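PDB 4MSX: Pre-mRNA-splicing factor SAD1 from Saccharomyces cerevisiae, which promotes the assembly of newly synthesised U4 snRNA into the U4/U6 snRNP and is required for pre-mRNA splicing. Local coordinates for residues Y92-C97 with F111-D116; F130-L133 with Q138-H141; W272-I277 with P319-T324; Q373-H378 with V409-K414. All blocks are in the same frame, centred on the assembly; numbering follows the deposited sequence. Where two conformers were deposited one is given.

Contact 1 of 4, residues Y92-C97 with F111-D116; sequences YCCLVC and FIHSID. With ZN (zinc ion), chain B.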
loop_
_atom_site.group_PDB
_atom_site.type_symbol
_atom_site.label_atom_id
_atom_site.label_comp_id
_atom_site.label_asym_id
_atom_site.label_seq_id
_atom_site.Cartn_x
_atom_site.Cartn_y
_atom_site.Cartn_z
ATOM N N TYR A 92 11.976 -23.215 6.247
ATOM C CA TYR A 92 11.699 -23.042 7.672
ATOM C C TYR A 92 12.481 -21.832 8.126
ATOM O O TYR A 92 13.557 -21.535 7.595
ATOM C CB TYR A 92 12.154 -24.280 8.506
ATOM C CG TYR A 92 11.295 -25.493 8.280
ATOM C CD1 TYR A 92 11.313 -26.165 7.063
ATOM C CD2 TYR A 92 10.449 -25.962 9.287
ATOM C CE1 TYR A 92 10.488 -27.270 6.856
ATOM C CE2 TYR A 92 9.640 -27.054 9.101
ATOM C CZ TYR A 92 9.667 -27.708 7.883
ATOM O OH TYR A 92 8.841 -28.790 7.678
ATOM N N CYS A 93 11.967 -21.153 9.138
ATOM C CA CYS A 93 12.717 -20.088 9.744
ATOM C C CYS A 93 13.238 -20.621 11.070
ATOM O O CYS A 93 12.467 -21.119 11.886
ATOM C CB CYS A 93 11.827 -18.870 10.006
ATOM S SG CYS A 93 12.657 -17.490 10.827
ATOM N N CYS A 94 14.541 -20.462 11.274
ATOM C CA CYS A 94 15.167 -20.713 12.548
ATOM C C CYS A 94 14.792 -19.599 13.509
ATOM O O CYS A 94 15.005 -18.413 13.226
ATOM C CB CYS A 94 16.704 -20.781 12.443
ATOM S SG CYS A 94 17.394 -20.990 14.158
ATOM N N LEU A 95 14.229 -19.961 14.667
ATOM C CA LEU A 95 13.631 -18.934 15.539
ATOM C C LEU A 95 14.647 -18.461 16.531
ATOM O O LEU A 95 14.356 -17.562 17.313
ATOM C CB LEU A 95 12.341 -19.423 16.249
ATOM C CG LEU A 95 11.266 -19.904 15.265
ATOM C CD1 LEU A 95 9.977 -20.408 16.012
ATOM C CD2 LEU A 95 10.839 -18.738 14.315
ATOM N N VAL A 96 15.872 -19.014 16.451
ATOM C CA VAL A 96 16.977 -18.448 17.228
ATOM C C VAL A 96 17.763 -17.359 16.486
ATOM O O VAL A 96 18.031 -16.273 17.049
ATOM C CB VAL A 96 17.992 -19.596 17.658
ATOM C CG1 VAL A 96 19.121 -18.999 18.456
ATOM C CG2 VAL A 96 17.222 -20.708 18.402
ATOM N N CYS A 97 18.158 -17.625 15.237
ATOM C CA CYS A 97 18.982 -16.651 14.503
ATOM C C CYS A 97 18.187 -15.979 13.375
ATOM O O CYS A 97 18.634 -14.984 12.820
ATOM C CB CYS A 97 20.278 -17.317 13.917
ATOM S SG CYS A 97 19.971 -18.475 12.596
ATOM N N PHE A 111 17.861 -29.235 9.332
ATOM C CA PHE A 111 18.252 -30.334 10.280
ATOM C C PHE A 111 19.761 -30.172 10.604
ATOM O O PHE A 111 20.168 -30.081 11.772
ATOM C CB PHE A 111 17.903 -31.643 9.643
ATOM C CG PHE A 111 17.812 -32.801 10.630
ATOM C CD1 PHE A 111 18.954 -33.446 11.043
ATOM C CD2 PHE A 111 16.576 -33.221 11.126
ATOM C CE1 PHE A 111 18.882 -34.545 11.957
ATOM C CE2 PHE A 111 16.489 -34.286 12.035
ATOM C CZ PHE A 111 17.663 -34.954 12.443
ATOM N N ILE A 112 20.604 -30.038 9.576
ATOM C CA ILE A 112 22.019 -29.762 9.813
ATOM C C ILE A 112 22.281 -28.507 10.607
ATOM O O ILE A 112 23.129 -28.486 11.501
ATOM C CB ILE A 112 22.818 -29.699 8.475
ATOM C CG1 ILE A 112 22.785 -31.059 7.791
ATOM C CG2 ILE A 112 24.205 -29.168 8.682
ATOM C CD1 ILE A 112 23.422 -31.019 6.387
ATOM N N HIS A 113 21.575 -27.420 10.282
ATOM C CA HIS A 113 21.728 -26.195 11.046
ATOM C C HIS A 113 21.426 -26.486 12.517
ATOM O O HIS A 113 22.060 -25.913 13.400
ATOM C CB HIS A 113 20.650 -25.177 10.575
ATOM C CG HIS A 113 20.718 -23.842 11.259
ATOM N ND1 HIS A 113 21.720 -22.924 11.028
ATOM C CD2 HIS A 113 19.841 -23.238 12.099
ATOM C CE1 HIS A 113 21.497 -21.839 11.752
ATOM N NE2 HIS A 113 20.356 -22.003 12.402
ATOM N N SER A 114 20.429 -27.315 12.765
ATOM C CA SER A 114 19.932 -27.430 14.146
ATOM C C SER A 114 21.024 -28.092 14.993
ATOM O O SER A 114 21.268 -27.688 16.108
ATOM C CB SER A 114 18.639 -28.205 14.221
ATOM O OG SER A 114 18.760 -29.602 14.044
ATOM N N ILE A 115 21.704 -29.083 14.428
ATOM C CA ILE A 115 22.790 -29.777 15.168
ATOM C C ILE A 115 24.034 -28.913 15.254
ATOM O O ILE A 115 24.504 -28.596 16.337
ATOM C CB ILE A 115 23.080 -31.138 14.554
ATOM C CG1 ILE A 115 21.831 -32.000 14.724
ATOM C CG2 ILE A 115 24.340 -31.788 15.263
ATOM C CD1 ILE A 115 21.733 -33.272 13.840
ATOM N N ASP A 116 24.530 -28.449 14.109
ATOM C CA ASP A 116 25.759 -27.685 14.071
ATOM C C ASP A 116 25.734 -26.315 14.658
ATOM O O ASP A 116 26.758 -25.866 15.135
ATOM C CB ASP A 116 26.274 -27.590 12.628
ATOM C CG ASP A 116 26.735 -28.953 12.111
ATOM O OD1 ASP A 116 26.801 -29.865 12.935
ATOM O OD2 ASP A 116 27.004 -29.134 10.919
HETATM ZN ZN ZN B . 19.637 -20.587 13.688
#
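C94 SG and H113 CG are both trans to the main-chain nitrogen of their own residues (chi1 176° and -178°), and this brings SG and NE2 to a common point, the zinc ion. C97 instead turns its SG between its own nitrogen and carbonyl carbon (chi1 69°), which folds the thiolate back toward the same point. There the three bind the metal: C94 SG at 2.3 Å, C97 SG at 2.4 Å and H113 NE2 at 2.0 Å, while H119 supplies the fourth ligand through ND1. The main chains themselves stay apart, with C94 CA 8.4 Å from S114 CA, so the metal does the joining. Each sulfur lies 3.6 Å from H113 NE2, that of C94 at the ring edge near its plane and that of C97 obliquely. The turn from C94 to C97 directs two weak N-H bonds onto C94 SG, from V96 N at 3.4 Å and from C97 N at 3.6 Å, as in zinc knuckles. Y101 stacks on the H113 ring. A Cys2His2 shell of this kind pins the end of strand 91-94 to helix 109-116 in the predicted, degenerate UBP-type finger. The paired thiolates would offset the zinc charge, and the N-H groups probably temper the electron density on C94 SG, consistent with a structural metal.

Contact 2 of 4, residues F130-L133 with Q138-H141; sequences FYML and QILH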
loop_
_atom_site.group_PDB
_atom_site.type_symbol
_atom_site.label_atom_id
_atom_site.label_comp_id
_atom_site.label_asym_id
_atom_site.label_seq_id
_atom_site.Cartn_x
_atom_site.Cartn_y
_atom_site.Cartn_z
ATOM N N PHE A 130 5.111 -25.207 14.165
ATOM C CA PHE A 130 6.401 -25.101 14.812
ATOM C C PHE A 130 6.995 -26.491 15.061
ATOM O O PHE A 130 6.260 -27.443 15.427
ATOM C CB PHE A 130 6.232 -24.462 16.168
ATOM C CG PHE A 130 5.808 -23.015 16.115
ATOM C CD1 PHE A 130 4.456 -22.666 16.074
ATOM C CD2 PHE A 130 6.779 -21.996 16.073
ATOM C CE1 PHE A 130 4.082 -21.318 16.042
ATOM C CE2 PHE A 130 6.389 -20.635 16.039
ATOM C CZ PHE A 130 5.048 -20.318 16.027
ATOM N N TYR A 131 8.312 -26.589 14.931
ATOM C CA TYR A 131 8.992 -27.888 15.060
ATOM C C TYR A 131 10.225 -27.744 15.895
ATOM O O TYR A 131 10.920 -26.707 15.861
ATOM C CB TYR A 131 9.385 -28.429 13.694
ATOM C CG TYR A 131 8.215 -28.830 12.876
ATOM C CD1 TYR A 131 7.704 -30.130 12.929
ATOM C CD2 TYR A 131 7.542 -27.892 12.091
ATOM C CE1 TYR A 131 6.579 -30.494 12.191
ATOM C CE2 TYR A 131 6.438 -28.251 11.345
ATOM C CZ TYR A 131 5.948 -29.541 11.406
ATOM O OH TYR A 131 4.836 -29.871 10.670
ATOM N N MET A 132 10.535 -28.824 16.611
ATOM C CA MET A 132 11.797 -28.963 17.291
ATOM C C MET A 132 12.684 -29.834 16.404
ATOM O O MET A 132 12.235 -30.870 15.886
ATOM C CB MET A 132 11.598 -29.683 18.632
ATOM C CG MET A 132 10.916 -28.854 19.687
ATOM S SD MET A 132 11.925 -27.422 20.149
ATOM C CE MET A 132 11.070 -26.902 21.655
ATOM N N LEU A 133 13.913 -29.398 16.213
ATOM C CA LEU A 133 14.912 -30.182 15.447
ATOM C C LEU A 133 16.191 -30.236 16.267
ATOM O O LEU A 133 16.612 -29.233 16.862
ATOM C CB LEU A 133 15.179 -29.566 14.050
ATOM C CG LEU A 133 14.023 -29.491 13.033
ATOM C CD1 LEU A 133 14.448 -28.774 11.710
ATOM C CD2 LEU A 133 13.508 -30.876 12.703
ATOM N N GLN A 138 6.483 -31.927 15.951
ATOM C CA GLN A 138 5.700 -30.677 15.975
ATOM C C GLN A 138 5.422 -30.213 17.393
ATOM O O GLN A 138 5.138 -31.036 18.286
ATOM C CB GLN A 138 4.381 -30.861 15.220
ATOM C CG GLN A 138 3.487 -29.614 15.258
ATOM C CD GLN A 138 2.246 -29.734 14.372
ATOM O OE1 GLN A 138 2.027 -30.749 13.700
ATOM N NE2 GLN A 138 1.446 -28.677 14.342
ATOM N N ILE A 139 5.531 -28.904 17.637
ATOM C CA ILE A 139 5.157 -28.343 18.922
ATOM C C ILE A 139 3.634 -28.149 18.890
ATOM O O ILE A 139 3.108 -27.284 18.181
ATOM C CB ILE A 139 5.869 -27.019 19.238
ATOM C CG1 ILE A 139 7.386 -27.197 19.213
ATOM C CG2 ILE A 139 5.447 -26.490 20.599
ATOM C CD1 ILE A 139 8.186 -25.895 19.569
ATOM N N LEU A 140 2.914 -28.984 19.630
ATOM C CA LEU A 140 1.446 -28.927 19.616
ATOM C C LEU A 140 0.912 -27.857 20.567
ATOM O O LEU A 140 1.634 -27.378 21.444
ATOM C CB LEU A 140 0.860 -30.291 19.980
ATOM C CG LEU A 140 1.318 -31.440 19.082
ATOM C CD1 LEU A 140 0.855 -32.773 19.654
ATOM C CD2 LEU A 140 0.813 -31.251 17.654
ATOM N N HIS A 141 -0.355 -27.483 20.391
ATOM C CA HIS A 141 -0.990 -26.494 21.271
ATOM C C HIS A 141 -0.164 -25.226 21.320
ATOM O O HIS A 141 -0.049 -24.591 22.370
ATOM C CB HIS A 141 -1.117 -27.032 22.698
ATOM C CG HIS A 141 -1.549 -28.461 22.769
ATOM N ND1 HIS A 141 -2.733 -28.909 22.223
ATOM C CD2 HIS A 141 -0.952 -29.544 23.322
ATOM C CE1 HIS A 141 -2.846 -30.209 22.432
ATOM N NE2 HIS A 141 -1.778 -30.618 23.096
HETATM O O HOH W 1 2.855 -26.112 15.719
#
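A water held between F130 and I139 is gripped by three groups: it accepts from F130 N at 2.9 Å and from Q138 NE2 at 3.2 Å, and donates to I139 O at 2.7 Å. It extends the pairing of a short antiparallel hairpin, strands 130-132 and 137-138, at one edge of the five-stranded zinc-finger sheet. Direct pairing is limited to I139 N donating to F130 O at 2.7 Å, nearly straight at the hydrogen (167°) though the donor stands above the carbonyl plane. Q138 CA adds a CA-H...O contact to the same oxygen. Y131 and Q138 form the non-hydrogen-bonded pair, their CA atoms 4.4 Å apart and both side chains on one face of the sheet. Q138 is fully extended, CG trans to N (chi1 177°), and this carries NE2 out to the water; the Y131 ring slants across the base of Q138, with CE1 3.8 Å from Q138 CB. An alanine in place of Y131 would probably leave the Q138 backbone and CB uncovered on that face, and would also take away the ring packed against R104 and N124. Away from the Y131 ring, I139 packs against F130 and M132, and L148 of helix 146-155 touches both F130 and I139. M132 bends at chi2 (-64°), which brings its CE within 3.7 Å of I139 CD1.

Contact 3 of 4, residues W272-I277 with P319-T324; sequences WLFNKI and PFWVLT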
loop_
_atom_site.group_PDB
_atom_site.type_symbol
_atom_site.label_atom_id
_atom_site.label_comp_id
_atom_site.label_asym_id
_atom_site.label_seq_id
_atom_site.Cartn_x
_atom_site.Cartn_y
_atom_site.Cartn_z
ATOM N N TRP A 272 -2.266 -0.597 -12.530
ATOM C CA TRP A 272 -1.841 -1.994 -12.757
ATOM C C TRP A 272 -2.390 -2.916 -11.623
ATOM O O TRP A 272 -2.869 -4.050 -11.868
ATOM C CB TRP A 272 -0.286 -2.083 -12.778
ATOM C CG TRP A 272 0.232 -3.436 -13.185
ATOM C CD1 TRP A 272 0.615 -3.843 -14.463
ATOM C CD2 TRP A 272 0.503 -4.547 -12.308
ATOM N NE1 TRP A 272 1.081 -5.167 -14.412
ATOM C CE2 TRP A 272 1.024 -5.607 -13.113
ATOM C CE3 TRP A 272 0.347 -4.754 -10.927
ATOM C CZ2 TRP A 272 1.343 -6.858 -12.583
ATOM C CZ3 TRP A 272 0.699 -6.033 -10.392
ATOM C CH2 TRP A 272 1.195 -7.037 -11.236
ATOM N N LEU A 273 -2.219 -2.469 -10.393
ATOM C CA LEU A 273 -2.551 -3.299 -9.227
ATOM C C LEU A 273 -4.095 -3.491 -9.159
ATOM O O LEU A 273 -4.588 -4.606 -8.920
ATOM C CB LEU A 273 -2.067 -2.635 -7.934
ATOM C CG LEU A 273 -2.065 -3.598 -6.754
ATOM C CD1 LEU A 273 -0.970 -4.706 -6.926
ATOM C CD2 LEU A 273 -1.877 -2.832 -5.449
ATOM N N PHE A 274 -4.872 -2.423 -9.382
ATOM C CA PHE A 274 -6.354 -2.614 -9.430
ATOM C C PHE A 274 -6.770 -3.594 -10.524
ATOM O O PHE A 274 -7.642 -4.457 -10.311
ATOM C CB PHE A 274 -7.093 -1.315 -9.725
ATOM C CG PHE A 274 -7.343 -0.475 -8.508
ATOM C CD1 PHE A 274 -6.591 -0.635 -7.364
ATOM C CD2 PHE A 274 -8.355 0.464 -8.502
ATOM C CE1 PHE A 274 -6.839 0.145 -6.221
ATOM C CE2 PHE A 274 -8.605 1.249 -7.374
ATOM C CZ PHE A 274 -7.849 1.088 -6.245
ATOM N N ASN A 275 -6.150 -3.491 -11.706
ATOM C CA ASN A 275 -6.513 -4.412 -12.765
ATOM C C ASN A 275 -6.086 -5.844 -12.434
ATOM O O ASN A 275 -6.772 -6.813 -12.794
ATOM C CB ASN A 275 -5.992 -3.957 -14.143
ATOM C CG ASN A 275 -6.704 -2.649 -14.641
ATOM O OD1 ASN A 275 -7.905 -2.420 -14.387
ATOM N ND2 ASN A 275 -5.950 -1.786 -15.317
ATOM N N LYS A 276 -4.956 -5.998 -11.756
ATOM C CA LYS A 276 -4.465 -7.346 -11.478
ATOM C C LYS A 276 -5.368 -7.991 -10.381
ATOM O O LYS A 276 -5.617 -9.208 -10.366
ATOM C CB LYS A 276 -3.014 -7.303 -11.033
ATOM C CG LYS A 276 -2.406 -8.669 -10.680
ATOM C CD LYS A 276 -2.221 -9.451 -11.971
ATOM C CE LYS A 276 -1.742 -10.829 -11.675
ATOM N NZ LYS A 276 -1.296 -11.539 -12.891
ATOM N N ILE A 277 -5.799 -7.180 -9.440
ATOM C CA ILE A 277 -6.699 -7.661 -8.367
ATOM C C ILE A 277 -7.996 -8.139 -9.007
ATOM O O ILE A 277 -8.474 -9.260 -8.711
ATOM C CB ILE A 277 -7.019 -6.580 -7.322
ATOM C CG1 ILE A 277 -5.771 -6.287 -6.501
ATOM C CG2 ILE A 277 -8.212 -7.051 -6.382
ATOM C CD1 ILE A 277 -5.866 -5.002 -5.686
ATOM N N PRO A 319 -15.894 4.251 -17.806
ATOM C CA PRO A 319 -15.578 4.047 -16.385
ATOM C C PRO A 319 -14.140 4.513 -16.092
ATOM O O PRO A 319 -13.333 4.622 -17.020
ATOM C CB PRO A 319 -15.696 2.527 -16.217
ATOM C CG PRO A 319 -15.369 1.991 -17.573
ATOM C CD PRO A 319 -15.844 3.007 -18.586
ATOM N N PHE A 320 -13.827 4.773 -14.829
ATOM C CA PHE A 320 -12.454 5.061 -14.439
ATOM C C PHE A 320 -12.185 4.558 -13.050
ATOM O O PHE A 320 -13.072 4.534 -12.199
ATOM C CB PHE A 320 -12.163 6.588 -14.493
ATOM C CG PHE A 320 -13.028 7.419 -13.552
ATOM C CD1 PHE A 320 -12.673 7.582 -12.203
ATOM C CD2 PHE A 320 -14.176 8.073 -14.029
ATOM C CE1 PHE A 320 -13.472 8.374 -11.332
ATOM C CE2 PHE A 320 -14.975 8.875 -13.168
ATOM C CZ PHE A 320 -14.622 9.023 -11.826
ATOM N N TRP A 321 -10.932 4.191 -12.802
ATOM C CA TRP A 321 -10.456 4.028 -11.433
ATOM C C TRP A 321 -9.923 5.349 -10.960
ATOM O O TRP A 321 -9.994 5.647 -9.801
ATOM C CB TRP A 321 -9.229 3.037 -11.353
ATOM C CG TRP A 321 -9.490 1.661 -11.765
ATOM C CD1 TRP A 321 -8.858 0.945 -12.770
ATOM C CD2 TRP A 321 -10.435 0.769 -11.165
ATOM N NE1 TRP A 321 -9.360 -0.343 -12.790
ATOM C CE2 TRP A 321 -10.342 -0.458 -11.835
ATOM C CE3 TRP A 321 -11.374 0.915 -10.127
ATOM C CZ2 TRP A 321 -11.125 -1.581 -11.469
ATOM C CZ3 TRP A 321 -12.165 -0.162 -9.797
ATOM C CH2 TRP A 321 -12.033 -1.398 -10.464
ATOM N N VAL A 322 -9.232 6.074 -11.854
ATOM C CA VAL A 322 -8.549 7.279 -11.414
ATOM C C VAL A 322 -8.950 8.367 -12.411
ATOM O O VAL A 322 -8.843 8.177 -13.612
ATOM C CB VAL A 322 -6.996 7.073 -11.424
ATOM C CG1 VAL A 322 -6.285 8.424 -11.271
ATOM C CG2 VAL A 322 -6.581 6.067 -10.320
ATOM N N LEU A 323 -9.411 9.498 -11.913
ATOM C CA LEU A 323 -9.828 10.592 -12.793
ATOM C C LEU A 323 -8.727 11.591 -12.956
ATOM O O LEU A 323 -8.287 12.178 -11.985
ATOM C CB LEU A 323 -11.043 11.300 -12.174
ATOM C CG LEU A 323 -11.586 12.423 -13.073
ATOM C CD1 LEU A 323 -12.127 11.883 -14.383
ATOM C CD2 LEU A 323 -12.672 13.164 -12.302
ATOM N N THR A 324 -8.241 11.770 -14.183
ATOM C CA THR A 324 -7.117 12.671 -14.413
ATOM C C THR A 324 -7.651 14.072 -14.600
ATOM O O THR A 324 -8.553 14.276 -15.376
ATOM C CB THR A 324 -6.280 12.268 -15.650
ATOM O OG1 THR A 324 -5.564 11.061 -15.335
ATOM C CG2 THR A 324 -5.243 13.400 -16.013
#
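F274 and W321 meet in a T-shaped (edge-to-face) stack that joins helix 266-280 to the bend between strands 315-320 and 323-325, within the ubiquitin-specific protease fold. The evidence is in the planes, which stand 89° apart with F274 and the six-membered ring of W321 centred 5.0 Å from each other. F274 presents its CD2 edge, and CD2 comes to 3.4 Å from W321 CD2, above one face of the indole. A low chi2 of 21° turns that edge forward while CB itself sits almost directly over the five-membered ring, 4.0 Å from its centroid, as a CH-pi contact. Two neighbouring parts of one side chain thus cover the same indole face. W321 points toward the helix, with CG opposite its carbonyl carbon; L271 and C278 also touch it, L288 and N289 of helix 282-292 add to the packing, and K293 makes a cation-pi contact. One helix position on, N275 takes up the polar edge of the ring. Its amide lies at a slant to the indole and the donor stands above the carbonyl plane, whereas OD1 lies close to the ring plane: W321 NE1 donates to N275 OD1 at 3.0 Å, with an N-H...O angle of 163°.

Contact 4 of 4, residues Q373-H378 with V409-K414; sequences QFLIFH and VKYRLK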
loop_
_atom_site.group_PDB
_atom_site.type_symbol
_atom_site.label_atom_id
_atom_site.label_comp_id
_atom_site.label_asym_id
_atom_site.label_seq_id
_atom_site.Cartn_x
_atom_site.Cartn_y
_atom_site.Cartn_z
ATOM N N GLN A 373 -17.880 5.670 -3.837
ATOM C CA GLN A 373 -17.557 5.942 -2.447
ATOM C C GLN A 373 -16.112 6.523 -2.348
ATOM O O GLN A 373 -15.843 7.403 -1.518
ATOM C CB GLN A 373 -17.608 4.632 -1.616
ATOM C CG GLN A 373 -17.317 4.873 -0.174
ATOM C CD GLN A 373 -18.522 5.578 0.516
ATOM O OE1 GLN A 373 -19.597 5.765 -0.102
ATOM N NE2 GLN A 373 -18.336 5.997 1.768
ATOM N N PHE A 374 -15.177 5.991 -3.142
ATOM C CA PHE A 374 -13.787 6.524 -3.138
ATOM C C PHE A 374 -13.477 7.066 -4.519
ATOM O O PHE A 374 -13.425 6.294 -5.478
ATOM C CB PHE A 374 -12.765 5.407 -2.772
ATOM C CG PHE A 374 -12.973 4.874 -1.414
ATOM C CD1 PHE A 374 -12.469 5.541 -0.322
ATOM C CD2 PHE A 374 -13.789 3.744 -1.217
ATOM C CE1 PHE A 374 -12.676 5.034 0.983
ATOM C CE2 PHE A 374 -14.053 3.247 0.082
ATOM C CZ PHE A 374 -13.508 3.900 1.179
ATOM N N LEU A 375 -13.301 8.380 -4.602
ATOM C CA LEU A 375 -13.030 9.095 -5.860
ATOM C C LEU A 375 -11.555 9.444 -5.830
ATOM O O LEU A 375 -11.082 10.138 -4.914
ATOM C CB LEU A 375 -13.918 10.368 -5.888
ATOM C CG LEU A 375 -13.862 11.271 -7.128
ATOM C CD1 LEU A 375 -14.126 10.454 -8.407
ATOM C CD2 LEU A 375 -14.900 12.421 -6.967
ATOM N N ILE A 376 -10.818 8.910 -6.807
ATOM C CA ILE A 376 -9.365 9.057 -6.847
ATOM C C ILE A 376 -8.997 9.993 -7.990
ATOM O O ILE A 376 -9.346 9.723 -9.161
ATOM C CB ILE A 376 -8.710 7.672 -7.095
ATOM C CG1 ILE A 376 -9.224 6.668 -6.070
ATOM C CG2 ILE A 376 -7.141 7.820 -7.046
ATOM C CD1 ILE A 376 -8.720 5.177 -6.325
ATOM N N PHE A 377 -8.309 11.078 -7.656
ATOM C CA PHE A 377 -7.896 12.045 -8.674
ATOM C C PHE A 377 -6.419 11.876 -8.933
ATOM O O PHE A 377 -5.646 11.608 -8.015
ATOM C CB PHE A 377 -8.028 13.476 -8.160
ATOM C CG PHE A 377 -9.460 13.899 -7.881
ATOM C CD1 PHE A 377 -10.485 13.523 -8.736
ATOM C CD2 PHE A 377 -9.747 14.690 -6.781
ATOM C CE1 PHE A 377 -11.813 13.942 -8.507
ATOM C CE2 PHE A 377 -11.090 15.105 -6.521
ATOM C CZ PHE A 377 -12.102 14.715 -7.367
ATOM N N HIS A 378 -6.041 12.156 -10.158
ATOM C CA HIS A 378 -4.614 12.249 -10.529
ATOM C C HIS A 378 -4.404 13.651 -11.135
ATOM O O HIS A 378 -5.168 14.056 -12.018
ATOM C CB HIS A 378 -4.338 11.202 -11.599
ATOM C CG HIS A 378 -3.131 11.486 -12.461
ATOM N ND1 HIS A 378 -3.203 11.506 -13.840
ATOM C CD2 HIS A 378 -1.827 11.687 -12.142
ATOM C CE1 HIS A 378 -1.991 11.740 -14.336
ATOM N NE2 HIS A 378 -1.134 11.806 -13.332
ATOM N N VAL A 409 -23.005 16.283 -4.011
ATOM C CA VAL A 409 -22.442 15.128 -3.295
ATOM C C VAL A 409 -21.198 15.622 -2.581
ATOM O O VAL A 409 -20.338 16.225 -3.208
ATOM C CB VAL A 409 -22.111 14.008 -4.268
ATOM C CG1 VAL A 409 -21.470 12.817 -3.538
ATOM C CG2 VAL A 409 -23.383 13.586 -5.023
ATOM N N LYS A 410 -21.110 15.429 -1.273
ATOM C CA LYS A 410 -19.965 15.926 -0.533
ATOM C C LYS A 410 -18.892 14.819 -0.377
ATOM O O LYS A 410 -19.237 13.656 -0.142
ATOM C CB LYS A 410 -20.380 16.342 0.859
ATOM C CG LYS A 410 -21.140 17.697 0.883
ATOM C CD LYS A 410 -21.767 17.969 2.258
ATOM C CE LYS A 410 -22.836 19.093 2.179
ATOM N NZ LYS A 410 -24.019 18.774 1.287
ATOM N N TYR A 411 -17.627 15.233 -0.421
ATOM C CA TYR A 411 -16.473 14.321 -0.244
ATOM C C TYR A 411 -15.503 14.925 0.766
ATOM O O TYR A 411 -15.391 16.155 0.860
ATOM C CB TYR A 411 -15.727 14.217 -1.600
ATOM C CG TYR A 411 -16.352 13.219 -2.528
ATOM C CD1 TYR A 411 -17.348 13.599 -3.443
ATOM C CD2 TYR A 411 -15.936 11.890 -2.507
ATOM C CE1 TYR A 411 -17.915 12.666 -4.289
ATOM C CE2 TYR A 411 -16.488 10.964 -3.346
ATOM C CZ TYR A 411 -17.458 11.348 -4.246
ATOM O OH TYR A 411 -17.990 10.393 -5.061
ATOM N N ARG A 412 -14.748 14.075 1.477
ATOM C CA ARG A 412 -13.698 14.567 2.351
ATOM C C ARG A 412 -12.369 13.877 1.950
ATOM O O ARG A 412 -12.399 12.692 1.637
ATOM C CB ARG A 412 -14.016 14.186 3.804
ATOM C CG ARG A 412 -15.159 15.081 4.340
ATOM C CD ARG A 412 -15.235 15.170 5.852
ATOM N NE ARG A 412 -16.318 16.084 6.230
ATOM C CZ ARG A 412 -16.638 16.417 7.479
ATOM N NH1 ARG A 412 -15.959 15.915 8.507
ATOM N NH2 ARG A 412 -17.645 17.259 7.698
ATOM N N LEU A 413 -11.278 14.618 2.016
ATOM C CA LEU A 413 -9.957 14.112 1.591
ATOM C C LEU A 413 -9.458 13.109 2.620
ATOM O O LEU A 413 -9.474 13.401 3.808
ATOM C CB LEU A 413 -8.983 15.273 1.499
ATOM C CG LEU A 413 -7.580 14.884 1.021
ATOM C CD1 LEU A 413 -7.610 14.361 -0.458
ATOM C CD2 LEU A 413 -6.694 16.119 1.151
ATOM N N LYS A 414 -8.974 11.952 2.163
ATOM C CA LYS A 414 -8.515 10.884 3.053
ATOM C C LYS A 414 -7.046 10.515 2.816
ATOM O O LYS A 414 -6.380 10.021 3.714
ATOM C CB LYS A 414 -9.363 9.616 2.840
ATOM C CG LYS A 414 -10.858 9.745 3.288
ATOM C CD LYS A 414 -11.018 9.753 4.829
ATOM C CE LYS A 414 -10.480 8.452 5.478
ATOM N NZ LYS A 414 -11.168 7.199 5.025
#
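Y411 is the residue of 409-414 that meets 373-378 at close range, and its main partner is L375, within the ubiquitin-specific protease fold. Before it on the strand come V409 and K410, the latter in a salt bridge with E405. At Y411 the side chain points toward the other strand: CA of Y411 and CA of L375 are 8.4 Å apart, too far for direct strand pairing, and the side chains bridge the gap at about a right angle. L375 CD2 stands over one face of the tyrosine ring, 4.1 Å from its centroid, a CH-pi contact, and L375 CB approaches Y411 CE2 at 3.7 Å. In L375, CG trans to N (chi1 -178°) together with chi2 of 54° sets CD2 over the ring. The hydroxyl continues past L375 to hydrogen-bond P372 O. A leucine replacing Y411 would probably leave that carbonyl without its mate and uncover the L375 methyl. Further on, L413 points its CB away from 373-378. Strands 374-379 and 409-421 both pair antiparallel with 472-480, which lies between them in the mixed sheet. On its other edge 374-379 runs parallel to 323-325, and I376 rests on F274 of helix 266-280.

In the fold
The four contacts fall into two distant pairs on opposite sides of the chain's centre: contacts 1 and 2 belong to the zinc finger, contacts 3 and 4 to the protease-like domain, and contact centres in one pair lie about 44 to 50 Å from those in the other. Within the finger, contacts 1 and 2 share one sheet and touch, L95 CD1 lying 3.6 Å from F130 CD2. Contacts 3 and 4 meet through neighbouring strands 323-325 and 374-379, where L323 N probably hydrogen-bonds I376 O at 2.8 Å. All four are mainly buried, though N275 and Q138 lie nearer the surface. Metal ligation dominates contact 1, backbone and water pairing contact 2, and aromatic faces contacts 3 and 4.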